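Catechol 1,2 dioxygenase (Acinetobacter radioresistens, PDB 2XSU) probably catalyses the intradiol cleavage of catechol by dioxygen to cis,cis-muconate, using an iron(III) centre. Local coordinates at residues A[123-128]-A[158-163]; A[177-182]-A[194-199]; A[249-254]-A[258-263]. The protein carries 1 engineered substitution. One frame throughout, in Å; residues are numbered along the deposited sequence.

Interaction 1. Residues A[123-128]-A[158-163]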
ATOM      1  N   ALA A 123      32.169 -18.832 -12.824  1.00 13.12           N
ATOM      2  CA  ALA A 123      30.845 -19.169 -13.356  1.00 12.83           C
ATOM      3  C   ALA A 123      30.626 -18.440 -14.651  1.00 13.96           C
ATOM      4  O   ALA A 123      31.023 -17.266 -14.770  1.00 14.85           O
ATOM      5  CB  ALA A 123      29.751 -18.768 -12.400  1.00 13.52           C
ATOM      6  N   ARG A 124      29.989 -19.102 -15.603  1.00 12.98           N
ATOM      7  CA  ARG A 124      29.433 -18.383 -16.747  1.00 13.50           C
ATOM      8  C   ARG A 124      27.982 -18.060 -16.418  1.00 12.27           C
ATOM      9  O   ARG A 124      27.206 -18.935 -16.099  1.00 12.43           O
ATOM     10  CB  ARG A 124      29.547 -19.161 -18.068  1.00 14.41           C
ATOM     11  CG  ARG A 124      28.876 -18.393 -19.196  1.00 16.71           C
ATOM     12  CD  ARG A 124      29.212 -18.892 -20.584  1.00 19.91           C
ATOM     13  NE  ARG A 124      28.519 -18.084 -21.572  1.00 16.29           N
ATOM     14  CZ  ARG A 124      28.605 -18.259 -22.888  1.00 19.26           C
ATOM     15  NH1 ARG A 124      29.377 -19.234 -23.393  1.00 20.70           N
ATOM     16  NH2 ARG A 124      27.900 -17.485 -23.693  1.00 17.16           N
ATOM     17  N   MET A 125      27.629 -16.765 -16.454  1.00 12.01           N
ATOM     18  CA  MET A 125      26.298 -16.292 -16.024  1.00 12.43           C
ATOM     19  C   MET A 125      25.216 -16.325 -17.100  1.00 11.69           C
ATOM     20  O   MET A 125      24.028 -16.395 -16.776  1.00 12.48           O
ATOM     21  CB  MET A 125      26.432 -14.856 -15.514  1.00 11.15           C
ATOM     22  CG  MET A 125      27.376 -14.703 -14.306  1.00 10.87           C
ATOM     23  SD  MET A 125      27.366 -12.988 -13.698  1.00 13.33           S
ATOM     24  CE  MET A 125      25.663 -12.873 -13.142  1.00 13.67           C
ATOM     25  N   ASP A 126      25.601 -16.240 -18.381  1.00 12.05           N
ATOM     26  CA  ASP A 126      24.601 -16.159 -19.449  1.00 12.52           C
ATOM     27  C   ASP A 126      24.442 -17.475 -20.201  1.00 13.33           C
ATOM     28  O   ASP A 126      25.352 -18.304 -20.190  1.00 14.68           O
ATOM     29  CB  ASP A 126      24.974 -15.072 -20.470  1.00 12.28           C
ATOM     30  CG  ASP A 126      26.219 -15.424 -21.277  1.00 11.98           C
ATOM     31  OD1 ASP A 126      27.319 -15.497 -20.697  1.00 13.12           O
ATOM     32  OD2 ASP A 126      26.080 -15.607 -22.513  1.00 13.97           O
ATOM     33  N   ASP A 127      23.295 -17.618 -20.858  1.00 15.27           N
ATOM     34  CA  ASP A 127      22.967 -18.847 -21.602  1.00 16.35           C
ATOM     35  C   ASP A 127      23.424 -18.762 -23.072  1.00 16.90           C
ATOM     36  O   ASP A 127      23.228 -19.695 -23.845  1.00 17.75           O
ATOM     37  CB  ASP A 127      21.471 -19.185 -21.478  1.00 17.49           C
ATOM     38  CG  ASP A 127      20.549 -18.133 -22.094  1.00 18.60           C
ATOM     39  OD1 ASP A 127      21.022 -17.169 -22.742  1.00 17.87           O
ATOM     40  OD2 ASP A 127      19.305 -18.254 -21.934  1.00 22.33           O
ATOM     41  N   GLY A 128      24.047 -17.647 -23.454  1.00 15.45           N
ATOM     42  CA  GLY A 128      24.530 -17.474 -24.829  1.00 16.24           C
ATOM     43  C   GLY A 128      23.466 -17.058 -25.841  1.00 16.13           C
ATOM     44  O   GLY A 128      23.784 -16.872 -27.037  1.00 16.12           O
ATOM     45  N   VAL A 158      25.847 -12.757  -7.547  1.00 10.22           N
ATOM     46  CA  VAL A 158      25.704 -11.682  -8.559  1.00 10.63           C
ATOM     47  C   VAL A 158      24.432 -11.860  -9.374  1.00 10.94           C
ATOM     48  O   VAL A 158      24.016 -12.995  -9.694  1.00 10.87           O
ATOM     49  CB  VAL A 158      26.961 -11.579  -9.483  1.00 10.84           C
ATOM     50  CG1 VAL A 158      28.116 -10.928  -8.738  1.00 12.99           C
ATOM     51  CG2 VAL A 158      27.388 -12.955  -9.944  1.00 13.59           C
ATOM     52  N   TRP A 159      23.775 -10.741  -9.665  1.00  9.24           N
ATOM     53  CA  TRP A 159      22.663 -10.744 -10.607  1.00  9.58           C
ATOM     54  C   TRP A 159      22.623  -9.434 -11.375  1.00  8.93           C
ATOM     55  O   TRP A 159      22.984  -8.379 -10.841  1.00  8.35           O
ATOM     56  CB  TRP A 159      21.312 -11.089  -9.911  1.00  9.54           C
ATOM     57  CG  TRP A 159      20.737 -10.061  -8.878  1.00  8.55           C
ATOM     58  CD1 TRP A 159      19.672  -9.228  -9.072  1.00 10.64           C
ATOM     59  CD2 TRP A 159      21.177  -9.851  -7.516  1.00  9.02           C
ATOM     60  NE1 TRP A 159      19.436  -8.484  -7.919  1.00 10.02           N
ATOM     61  CE2 TRP A 159      20.337  -8.850  -6.952  1.00  9.05           C
ATOM     62  CE3 TRP A 159      22.211 -10.388  -6.732  1.00 10.44           C
ATOM     63  CZ2 TRP A 159      20.513  -8.367  -5.630  1.00  8.68           C
ATOM     64  CZ3 TRP A 159      22.395  -9.924  -5.418  1.00 10.57           C
ATOM     65  CH2 TRP A 159      21.530  -8.909  -4.875  1.00 10.36           C
ATOM     66  N   HIS A 160      22.191  -9.502 -12.627  1.00  9.35           N
ATOM     67  CA  HIS A 160      22.123  -8.288 -13.470  1.00  8.71           C
ATOM     68  C   HIS A 160      21.181  -8.484 -14.672  1.00  9.48           C
ATOM     69  O   HIS A 160      20.720  -9.620 -14.937  1.00 10.56           O
ATOM     70  CB  HIS A 160      23.537  -7.829 -13.896  1.00  9.01           C
ATOM     71  CG  HIS A 160      24.223  -8.705 -14.906  1.00  9.42           C
ATOM     72  ND1 HIS A 160      23.889  -8.719 -16.252  1.00 10.73           N
ATOM     73  CD2 HIS A 160      25.278  -9.548 -14.768  1.00 10.47           C
ATOM     74  CE1 HIS A 160      24.700  -9.558 -16.888  1.00 10.97           C
ATOM     75  NE2 HIS A 160      25.559 -10.059 -16.015  1.00 12.20           N
ATOM     76  N   ALA A 161      20.914  -7.377 -15.360  1.00  9.24           N
ATOM     77  CA  ALA A 161      20.027  -7.325 -16.531  1.00  9.32           C
ATOM     78  C   ALA A 161      20.669  -7.817 -17.827  1.00  9.77           C
ATOM     79  O   ALA A 161      21.921  -7.764 -18.022  1.00 10.35           O
ATOM     80  CB  ALA A 161      19.490  -5.906 -16.730  1.00 10.40           C
ATOM     81  N   ASN A 162      19.800  -8.280 -18.718  1.00 10.56           N
ATOM     82  CA  ASN A 162      20.232  -8.659 -20.082  1.00 11.75           C
ATOM     83  C   ASN A 162      20.399  -7.448 -21.014  1.00 12.60           C
ATOM     84  O   ASN A 162      20.370  -6.289 -20.555  1.00 11.95           O
ATOM     85  CB  ASN A 162      19.316  -9.757 -20.678  1.00 12.83           C
ATOM     86  CG  ASN A 162      17.975  -9.223 -21.172  1.00 13.03           C
ATOM     87  OD1 ASN A 162      17.639  -8.032 -21.054  1.00 13.76           O
ATOM     88  ND2 ASN A 162      17.193 -10.136 -21.761  1.00 14.92           N
ATOM     89  N   SER A 163      20.569  -7.713 -22.314  1.00 13.11           N
ATOM     90  CA  SER A 163      20.867  -6.639 -23.287  1.00 13.37           C
ATOM     91  C   SER A 163      19.710  -5.671 -23.523  1.00 14.35           C
ATOM     92  O   SER A 163      19.924  -4.603 -24.116  1.00 14.69           O
ATOM     93  CB  SER A 163      21.325  -7.215 -24.629  1.00 14.12           C
ATOM     94  OG  SER A 163      20.226  -7.635 -25.405  1.00 14.89           O
TER
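Met-125 reaches across to Val-158 and His-160 with the end of its thioether chain, and the apolar contact is concentrated in that last methyl. Its CE rests 3.6 Å from Val-158 CG2, and SD follows at 3.8 Å from the same CG2, so one valine branch meets both terminal atoms of the methionine; the two side chains lie roughly at right angles. The chain is extended through chi2 and then bends at chi3 (65°), and this last turn swings CE round toward the second segment.

The sulfur-aromatic contact involves the same end. Met-125 CE is 3.7 Å from His-160 CD2, while SD stands 5.0 Å from the centroid of the His-160 ring, 73° off its normal, an oblique approach on the CD2-NE2 side of the imidazole.

Each segment starts in a strand of the beta-sandwich of the intradiol dioxygenases and runs on out of it: Met-125 follows strand 122-124, which runs parallel to strand 190-196, and Val-158 lies in strand 155-159, which pairs with strands 180-184 and 221-231. Trp-159, whose CB points away from Met-125, stacks its ring on that of the iron ligand His-227, so the methionine packs behind a strand that borders the metal site.

No polar bond joins the two segments. Within them, His-160 ND1 donates to Ala-161 O over 2.8 Å, with the oxygen in the ring plane; NE2 is hydrogen-bonded outside them, to Thr-195 OG1, and the imidazole is thus held at both nitrogens. Arg-124 grips Asp-126 side-on in a salt bridge: NE comes to OD1 at 3.0 Å from above the carboxylate plane, and NH2 to OD2 at 2.9 Å on the syn side, tilted from that plane but nearly straight at 173°.

Interaction 2. Residues A[177-182]-A[194-199]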
ATOM      1  N   PHE A 177      17.033 -18.496 -13.907  1.00 19.03           N
ATOM      2  CA  PHE A 177      18.321 -18.044 -13.344  1.00 16.52           C
ATOM      3  C   PHE A 177      19.335 -17.476 -14.341  1.00 14.17           C
ATOM      4  O   PHE A 177      20.508 -17.346 -14.009  1.00 14.16           O
ATOM      5  CB  PHE A 177      18.960 -19.117 -12.458  1.00 16.42           C
ATOM      6  CG  PHE A 177      18.217 -19.338 -11.180  1.00 15.75           C
ATOM      7  CD1 PHE A 177      18.247 -18.372 -10.177  1.00 16.20           C
ATOM      8  CD2 PHE A 177      17.493 -20.507 -10.977  1.00 17.07           C
ATOM      9  CE1 PHE A 177      17.560 -18.562  -8.964  1.00 15.44           C
ATOM     10  CE2 PHE A 177      16.807 -20.722  -9.781  1.00 18.03           C
ATOM     11  CZ  PHE A 177      16.836 -19.733  -8.768  1.00 17.21           C
ATOM     12  N   ASN A 178      18.877 -17.133 -15.539  1.00 13.77           N
ATOM     13  CA  ASN A 178      19.794 -16.480 -16.483  1.00 12.54           C
ATOM     14  C   ASN A 178      20.371 -15.215 -15.806  1.00 12.16           C
ATOM     15  O   ASN A 178      19.632 -14.444 -15.171  1.00 12.46           O
ATOM     16  CB  ASN A 178      19.100 -16.128 -17.784  1.00 12.37           C
ATOM     17  CG  ASN A 178      20.087 -15.800 -18.905  1.00 12.41           C
ATOM     18  OD1 ASN A 178      21.089 -16.502 -19.082  1.00 13.15           O
ATOM     19  ND2 ASN A 178      19.803 -14.742 -19.661  1.00 13.40           N
ATOM     20  N   LEU A 179      21.684 -15.030 -15.929  1.00 11.82           N
ATOM     21  CA  LEU A 179      22.406 -13.876 -15.345  1.00 11.16           C
ATOM     22  C   LEU A 179      22.276 -13.768 -13.819  1.00 11.52           C
ATOM     23  O   LEU A 179      22.312 -12.664 -13.267  1.00 11.92           O
ATOM     24  CB  LEU A 179      21.987 -12.563 -16.060  1.00 11.58           C
ATOM     25  CG  LEU A 179      22.015 -12.657 -17.599  1.00 11.49           C
ATOM     26  CD1 LEU A 179      21.452 -11.383 -18.238  1.00 13.32           C
ATOM     27  CD2 LEU A 179      23.455 -12.906 -18.113  1.00 14.46           C
ATOM     28  N   ARG A 180      22.159 -14.921 -13.156  1.00 10.22           N
ATOM     29  CA  ARG A 180      22.177 -14.997 -11.689  1.00 11.04           C
ATOM     30  C   ARG A 180      23.046 -16.178 -11.284  1.00 11.94           C
ATOM     31  O   ARG A 180      22.768 -17.318 -11.668  1.00 11.65           O
ATOM     32  CB  ARG A 180      20.743 -15.213 -11.159  1.00 11.09           C
ATOM     33  CG  ARG A 180      19.733 -14.138 -11.570  1.00 11.25           C
ATOM     34  CD  ARG A 180      18.318 -14.536 -11.122  1.00  9.92           C
ATOM     35  NE  ARG A 180      17.336 -13.532 -11.492  1.00 11.71           N
ATOM     36  CZ  ARG A 180      17.106 -12.413 -10.804  1.00 10.32           C
ATOM     37  NH1 ARG A 180      17.804 -12.166  -9.692  1.00 11.77           N
ATOM     38  NH2 ARG A 180      16.197 -11.557 -11.246  1.00 11.62           N
ATOM     39  N   ARG A 181      24.080 -15.931 -10.493  1.00 11.16           N
ATOM     40  CA  ARG A 181      25.011 -16.984 -10.060  1.00 12.02           C
ATOM     41  C   ARG A 181      25.530 -16.744  -8.649  1.00 12.61           C
ATOM     42  O   ARG A 181      25.649 -15.586  -8.195  1.00 12.25           O
ATOM     43  CB  ARG A 181      26.201 -17.111 -11.004  1.00 11.53           C
ATOM     44  CG  ARG A 181      25.886 -17.545 -12.435  1.00 13.00           C
ATOM     45  CD  ARG A 181      25.351 -18.989 -12.518  1.00 11.35           C
ATOM     46  NE  ARG A 181      25.215 -19.359 -13.933  1.00 12.98           N
ATOM     47  CZ  ARG A 181      24.127 -19.185 -14.666  1.00 12.57           C
ATOM     48  NH1 ARG A 181      23.025 -18.673 -14.131  1.00 14.60           N
ATOM     49  NH2 ARG A 181      24.118 -19.541 -15.964  1.00 15.19           N
ATOM     50  N   THR A 182      25.908 -17.838  -7.985  1.00 12.04           N
ATOM     51  CA  THR A 182      26.666 -17.771  -6.755  1.00 12.85           C
ATOM     52  C   THR A 182      28.023 -18.383  -7.050  1.00 13.69           C
ATOM     53  O   THR A 182      28.091 -19.535  -7.526  1.00 13.98           O
ATOM     54  CB  THR A 182      25.981 -18.581  -5.631  1.00 13.88           C
ATOM     55  OG1 THR A 182      24.712 -17.987  -5.352  1.00 14.27           O
ATOM     56  CG2 THR A 182      26.846 -18.614  -4.357  1.00 14.09           C
ATOM     57  N   LEU A 194      32.073 -14.907 -16.214  1.00 11.82           N
ATOM     58  CA  LEU A 194      31.949 -14.684 -17.663  1.00 12.36           C
ATOM     59  C   LEU A 194      30.479 -14.426 -17.985  1.00 11.71           C
ATOM     60  O   LEU A 194      29.591 -15.250 -17.730  1.00 12.30           O
ATOM     61  CB  LEU A 194      32.511 -15.898 -18.452  1.00 12.22           C
ATOM     62  CG  LEU A 194      32.289 -15.885 -19.980  1.00 13.84           C
ATOM     63  CD1 LEU A 194      32.943 -14.680 -20.667  1.00 15.27           C
ATOM     64  CD2 LEU A 194      32.785 -17.222 -20.597  1.00 14.22           C
ATOM     65  N   THR A 195      30.196 -13.238 -18.521  1.00 11.29           N
ATOM     66  CA  THR A 195      28.802 -12.829 -18.692  1.00 10.51           C
ATOM     67  C   THR A 195      28.645 -11.896 -19.901  1.00 11.02           C
ATOM     68  O   THR A 195      29.460 -11.959 -20.846  1.00 12.44           O
ATOM     69  CB  THR A 195      28.270 -12.205 -17.352  1.00 11.55           C
ATOM     70  OG1 THR A 195      26.860 -12.036 -17.413  1.00 12.17           O
ATOM     71  CG2 THR A 195      28.974 -10.892 -16.991  1.00 13.95           C
ATOM     72  N   THR A 196      27.590 -11.079 -19.877  1.00 10.34           N
ATOM     73  CA  THR A 196      27.331 -10.092 -20.927  1.00 11.52           C
ATOM     74  C   THR A 196      27.162  -8.717 -20.302  1.00 10.90           C
ATOM     75  O   THR A 196      26.874  -8.614 -19.097  1.00 12.13           O
ATOM     76  CB  THR A 196      26.104 -10.437 -21.771  1.00 10.88           C
ATOM     77  OG1 THR A 196      24.959 -10.676 -20.930  1.00 12.24           O
ATOM     78  CG2 THR A 196      26.383 -11.697 -22.593  1.00 12.61           C
ATOM     79  N   MET A 197      27.422  -7.671 -21.091  1.00 10.80           N
ATOM     80  CA  MET A 197      27.313  -6.289 -20.586  1.00 11.07           C
ATOM     81  C   MET A 197      25.871  -5.939 -20.231  1.00 10.76           C
ATOM     82  O   MET A 197      25.024  -5.996 -21.104  1.00 12.12           O
ATOM     83  CB  MET A 197      27.799  -5.317 -21.672  1.00 11.79           C
ATOM     84  CG  MET A 197      29.314  -5.150 -21.778  1.00 16.75           C
ATOM     85  SD  MET A 197      30.095  -4.422 -20.321  1.00 21.67           S
ATOM     86  CE  MET A 197      28.685  -3.522 -19.558  1.00 15.96           C
ATOM     87  N   PRO A 198      25.574  -5.607 -18.945  1.00 10.63           N
ATOM     88  CA  PRO A 198      24.215  -5.142 -18.655  1.00 11.59           C
ATOM     89  C   PRO A 198      23.946  -3.762 -19.232  1.00 12.18           C
ATOM     90  O   PRO A 198      24.856  -2.940 -19.341  1.00 12.46           O
ATOM     91  CB  PRO A 198      24.195  -5.060 -17.128  1.00 10.82           C
ATOM     92  CG  PRO A 198      25.579  -4.762 -16.751  1.00 11.11           C
ATOM     93  CD  PRO A 198      26.430  -5.578 -17.749  1.00 11.04           C
ATOM     94  N   VAL A 199      22.700  -3.527 -19.625  1.00 12.49           N
ATOM     95  CA  VAL A 199      22.254  -2.190 -19.999  1.00 14.07           C
ATOM     96  C   VAL A 199      21.354  -1.663 -18.883  1.00 13.98           C
ATOM     97  O   VAL A 199      20.717  -2.433 -18.174  1.00 13.68           O
ATOM     98  CB  VAL A 199      21.539  -2.235 -21.377  1.00 15.43           C
ATOM     99  CG1 VAL A 199      20.183  -2.833 -21.272  1.00 17.08           C
ATOM    100  CG2 VAL A 199      21.477  -0.871 -21.990  1.00 19.03           C
TER
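Leu-179 is the third residue of a type II beta turn, Phe-177 to Arg-180, that leads into strand 180-184 of the beta-sandwich, and from there its side chain meets Thr-195 and Thr-196 at the end of strand 190-196. The two strands follow one another in the chain without pairing, each having its own neighbours in the sheet. The turn is closed by Arg-180 N to Phe-177 O at 3.1 Å, and Leu-179 takes the positive phi (59°) often filled there by glycine. Arg-181 NH1 folds back to bond Arg-180 O at 2.8 Å and, weakly, the same Phe-177 O that closes the turn.

One methyl does all the touching: Leu-179 CD2 lies 3.6 Å from Thr-195 OG1 and 3.9 Å from Thr-196 OG1, and the leucine side chain crosses both threonine side chains at about a right angle. Thr-196 brings its hydroxyl there by setting OG1 between its backbone N and carbonyl carbon (chi1 52°).

A methyl offers these hydroxyls van der Waals contact but no hydrogen bond. In Thr-195 it packs against an oxygen whose hydrogen bond is made to another residue, at His-160 NE2.

Interaction 3. Residues A[249-254]-A[258-263]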
ATOM      1  N   TYR A 249      23.132   7.783 -17.235  1.00 11.45           N
ATOM      2  CA  TYR A 249      22.446   7.975 -15.945  1.00 10.71           C
ATOM      3  C   TYR A 249      23.311   7.676 -14.732  1.00 10.64           C
ATOM      4  O   TYR A 249      22.795   7.483 -13.610  1.00 10.39           O
ATOM      5  CB  TYR A 249      21.158   7.151 -15.878  1.00 11.56           C
ATOM      6  CG  TYR A 249      20.132   7.640 -16.855  1.00 12.61           C
ATOM      7  CD1 TYR A 249      19.401   8.802 -16.585  1.00 12.89           C
ATOM      8  CD2 TYR A 249      19.937   6.974 -18.051  1.00 17.12           C
ATOM      9  CE1 TYR A 249      18.462   9.292 -17.520  1.00 17.78           C
ATOM     10  CE2 TYR A 249      18.991   7.447 -18.991  1.00 20.48           C
ATOM     11  CZ  TYR A 249      18.284   8.603 -18.717  1.00 20.59           C
ATOM     12  OH  TYR A 249      17.348   9.057 -19.639  1.00 23.62           O
ATOM     13  N   LEU A 250      24.631   7.603 -14.929  1.00  9.51           N
ATOM     14  CA  LEU A 250      25.524   7.252 -13.834  1.00 10.69           C
ATOM     15  C   LEU A 250      25.294   8.045 -12.560  1.00 10.83           C
ATOM     16  O   LEU A 250      25.218   7.457 -11.479  1.00 12.03           O
ATOM     17  CB  LEU A 250      27.001   7.364 -14.269  1.00 10.24           C
ATOM     18  CG  LEU A 250      28.071   6.982 -13.244  1.00 10.66           C
ATOM     19  CD1 LEU A 250      28.003   5.510 -12.896  1.00 12.64           C
ATOM     20  CD2 LEU A 250      29.461   7.288 -13.778  1.00 11.29           C
ATOM     21  N   TRP A 251      25.200   9.374 -12.695  1.00 11.38           N
ATOM     22  CA  TRP A 251      25.019  10.252 -11.536  1.00 13.21           C
ATOM     23  C   TRP A 251      23.611  10.883 -11.520  1.00 13.72           C
ATOM     24  O   TRP A 251      23.379  11.940 -10.892  1.00 16.42           O
ATOM     25  CB  TRP A 251      26.163  11.284 -11.503  1.00 13.09           C
ATOM     26  CG  TRP A 251      27.474  10.619 -11.177  1.00 13.63           C
ATOM     27  CD1 TRP A 251      28.514  10.385 -12.029  1.00 14.17           C
ATOM     28  CD2 TRP A 251      27.878  10.130  -9.895  1.00 14.83           C
ATOM     29  NE1 TRP A 251      29.545   9.761 -11.353  1.00 15.65           N
ATOM     30  CE2 TRP A 251      29.178   9.588 -10.043  1.00 15.64           C
ATOM     31  CE3 TRP A 251      27.260  10.076  -8.638  1.00 16.72           C
ATOM     32  CZ2 TRP A 251      29.883   9.018  -8.977  1.00 17.56           C
ATOM     33  CZ3 TRP A 251      27.977   9.508  -7.561  1.00 18.87           C
ATOM     34  CH2 TRP A 251      29.268   8.984  -7.752  1.00 17.62           C
ATOM     35  N   ASP A 252      22.671  10.196 -12.181  1.00 13.44           N
ATOM     36  CA  ASP A 252      21.263  10.615 -12.293  1.00 13.88           C
ATOM     37  C   ASP A 252      20.387   9.342 -12.182  1.00 12.85           C
ATOM     38  O   ASP A 252      19.412   9.182 -12.917  1.00 14.00           O
ATOM     39  CB  ASP A 252      21.037  11.314 -13.642  1.00 14.67           C
ATOM     40  CG  ASP A 252      19.685  12.029 -13.769  1.00 19.69           C
ATOM     41  OD1 ASP A 252      19.073  12.455 -12.761  1.00 25.79           O
ATOM     42  OD2 ASP A 252      19.253  12.187 -14.936  1.00 26.17           O
ATOM     43  N   ASP A 253      20.757   8.437 -11.278  1.00 11.39           N
ATOM     44  CA  ASP A 253      19.998   7.200 -11.004  1.00 10.68           C
ATOM     45  C   ASP A 253      18.691   7.542 -10.297  1.00 10.48           C
ATOM     46  O   ASP A 253      18.741   8.234  -9.279  1.00 10.02           O
ATOM     47  CB  ASP A 253      20.880   6.331 -10.079  1.00 10.86           C
ATOM     48  CG  ASP A 253      20.261   4.983  -9.705  1.00 12.19           C
ATOM     49  OD1 ASP A 253      19.208   4.553 -10.227  1.00 12.51           O
ATOM     50  OD2 ASP A 253      20.889   4.295  -8.862  1.00 15.73           O
ATOM     51  N   PHE A 254      17.552   7.075 -10.819  1.00  9.70           N
ATOM     52  CA  PHE A 254      16.234   7.403 -10.203  1.00 10.41           C
ATOM     53  C   PHE A 254      16.094   6.763  -8.809  1.00 10.83           C
ATOM     54  O   PHE A 254      15.190   7.139  -8.059  1.00 10.97           O
ATOM     55  CB  PHE A 254      15.060   7.020 -11.136  1.00 11.53           C
ATOM     56  CG  PHE A 254      14.409   5.705 -10.799  1.00 12.57           C
ATOM     57  CD1 PHE A 254      13.139   5.676 -10.240  1.00 14.61           C
ATOM     58  CD2 PHE A 254      15.070   4.495 -11.024  1.00 14.50           C
ATOM     59  CE1 PHE A 254      12.546   4.436  -9.919  1.00 14.14           C
ATOM     60  CE2 PHE A 254      14.483   3.254 -10.697  1.00 14.25           C
ATOM     61  CZ  PHE A 254      13.219   3.241 -10.144  1.00 14.10           C
ATOM     62  N   THR A 258      24.198   5.181  -6.845  1.00 12.23           N
ATOM     63  CA  THR A 258      25.600   5.339  -7.227  1.00 12.61           C
ATOM     64  C   THR A 258      26.394   5.991  -6.090  1.00 12.53           C
ATOM     65  O   THR A 258      25.902   6.925  -5.410  1.00 13.53           O
ATOM     66  CB  THR A 258      25.716   6.201  -8.506  1.00 13.06           C
ATOM     67  OG1 THR A 258      24.874   5.649  -9.511  1.00 16.89           O
ATOM     68  CG2 THR A 258      27.139   6.225  -9.080  1.00 13.81           C
ATOM     69  N   ARG A 259      27.610   5.486  -5.876  1.00 12.57           N
ATOM     70  CA  ARG A 259      28.537   5.985  -4.841  1.00 14.74           C
ATOM     71  C   ARG A 259      29.948   5.983  -5.324  1.00 14.98           C
ATOM     72  O   ARG A 259      30.350   5.094  -6.073  1.00 14.29           O
ATOM     73  CB  ARG A 259      28.613   5.006  -3.641  1.00 15.57           C
ATOM     74  CG  ARG A 259      27.374   4.826  -2.886  1.00 19.11           C
ATOM     75  CD  ARG A 259      27.717   4.038  -1.658  1.00 13.69           C
ATOM     76  NE  ARG A 259      28.364   4.864  -0.649  1.00 15.85           N
ATOM     77  CZ  ARG A 259      28.141   4.716   0.649  1.00 15.86           C
ATOM     78  NH1 ARG A 259      27.310   3.763   1.071  1.00 15.09           N
ATOM     79  NH2 ARG A 259      28.734   5.537   1.527  1.00 17.94           N
ATOM     80  N   ASP A 260      30.738   6.930  -4.812  1.00 16.25           N
ATOM     81  CA  ASP A 260      32.180   6.820  -4.944  1.00 17.97           C
ATOM     82  C   ASP A 260      32.643   5.488  -4.349  1.00 17.03           C
ATOM     83  O   ASP A 260      32.208   5.056  -3.271  1.00 18.34           O
ATOM     84  CB  ASP A 260      32.873   7.979  -4.201  1.00 18.74           C
ATOM     85  CG  ASP A 260      32.638   9.336  -4.854  1.00 23.24           C
ATOM     86  OD1 ASP A 260      32.253   9.410  -6.052  1.00 26.04           O
ATOM     87  OD2 ASP A 260      32.855  10.361  -4.148  1.00 28.49           O
ATOM     88  N   GLY A 261      33.518   4.830  -5.072  1.00 17.03           N
ATOM     89  CA  GLY A 261      34.025   3.549  -4.652  1.00 15.72           C
ATOM     90  C   GLY A 261      33.325   2.426  -5.372  1.00 15.13           C
ATOM     91  O   GLY A 261      33.838   1.300  -5.389  1.00 16.09           O
ATOM     92  N   LEU A 262      32.167   2.722  -5.986  1.00 13.12           N
ATOM     93  CA  LEU A 262      31.382   1.681  -6.655  1.00 12.00           C
ATOM     94  C   LEU A 262      31.220   1.954  -8.139  1.00 12.97           C
ATOM     95  O   LEU A 262      30.295   1.425  -8.770  1.00 15.13           O
ATOM     96  CB  LEU A 262      29.994   1.530  -6.014  1.00 11.92           C
ATOM     97  CG  LEU A 262      29.986   1.185  -4.518  1.00 10.93           C
ATOM     98  CD1 LEU A 262      28.526   0.995  -4.070  1.00 13.70           C
ATOM     99  CD2 LEU A 262      30.812  -0.082  -4.242  1.00 10.82           C
ATOM    100  N   VAL A 263      32.088   2.797  -8.707  1.00 12.05           N
ATOM    101  CA  VAL A 263      32.070   3.001 -10.170  1.00 11.80           C
ATOM    102  C   VAL A 263      33.273   2.279 -10.778  1.00 12.32           C
ATOM    103  O   VAL A 263      34.425   2.510 -10.380  1.00 14.32           O
ATOM    104  CB  VAL A 263      32.095   4.499 -10.535  1.00 11.02           C
ATOM    105  CG1 VAL A 263      31.998   4.675 -12.052  1.00 12.89           C
ATOM    106  CG2 VAL A 263      30.907   5.239  -9.815  1.00 12.72           C
TER
HETATM  107  O   HOH W   1      23.333   3.294  -9.620  1.00 18.36           O
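Leu-250 meets Thr-258 through both its backbone and its side chain. Its carbonyl O accepts the bond from Thr-258 OG1, 2.7 Å long, with a C=O...donor angle of 166°, so the hydroxyl approaches almost head-on. Leu-250 CD1 touches Thr-258 CG2 at 4.0 Å, and CD2 packs on Val-263 CG1, also at 4.0 Å, where strand 263-269 begins.

Leu-250 and Trp-251 are the two central residues of a type I beta turn, Tyr-249 to Asp-252, in the long loop between strands 238-244 and 263-269. From this turn the Trp-251 indole lies over the second segment. Thr-258 CG2 sits 3.6 Å from the centroid of its six-membered ring and 9° off the normal, a CH-pi contact over one face. Further out along the ring, Trp-251 CH2 comes 3.5 Å from Asp-260 OD1, the carboxylate plane turned steeply against that of the indole, and CZ2 touches Val-263 CG2 at 4.0 Å.

Asp-253 approaches Thr-258 through a water, which donates to Asp-253 OD2 at 2.7 Å and to Thr-258 OG1 at 2.8 Å. The carboxylate also gathers the backbone N-H groups of Ala-255 and Ala-257 and forms a salt bridge with Arg-222, which ties the loop to strand 221-231, the strand carrying the iron ligands His-225 and His-227.

Thr-258 divides its two branches by chemistry. With chi1 at -53°, OG1 lies beside the backbone N and both gives a hydrogen bond, to Leu-250 O, and receives one, from the water, while CG2 is turned to the indole; these contacts together fix the rotation of the side chain.

In the fold
Interactions 1 and 2 are practically one patch of the sandwich, their centres about 2 Å apart. Among the bonds joining them are the shared His-160 to Thr-195 pair, a probable hydrogen bond from Met-125 N to Leu-194 O at 2.8 Å, and backbone bonds of Leu-179 with Met-125 and His-160. Interaction 3 stands apart, its centre about 21 Å from that of interaction 1 and 20 Å from that of interaction 2, with no direct touch. The iron, held by Tyr-167, Tyr-201, His-225 and His-227, relates the two regions: the side chain of Trp-159 is about 5 Å from it, that of Asp-253 about 8 Å and that of Leu-179 about 11 Å.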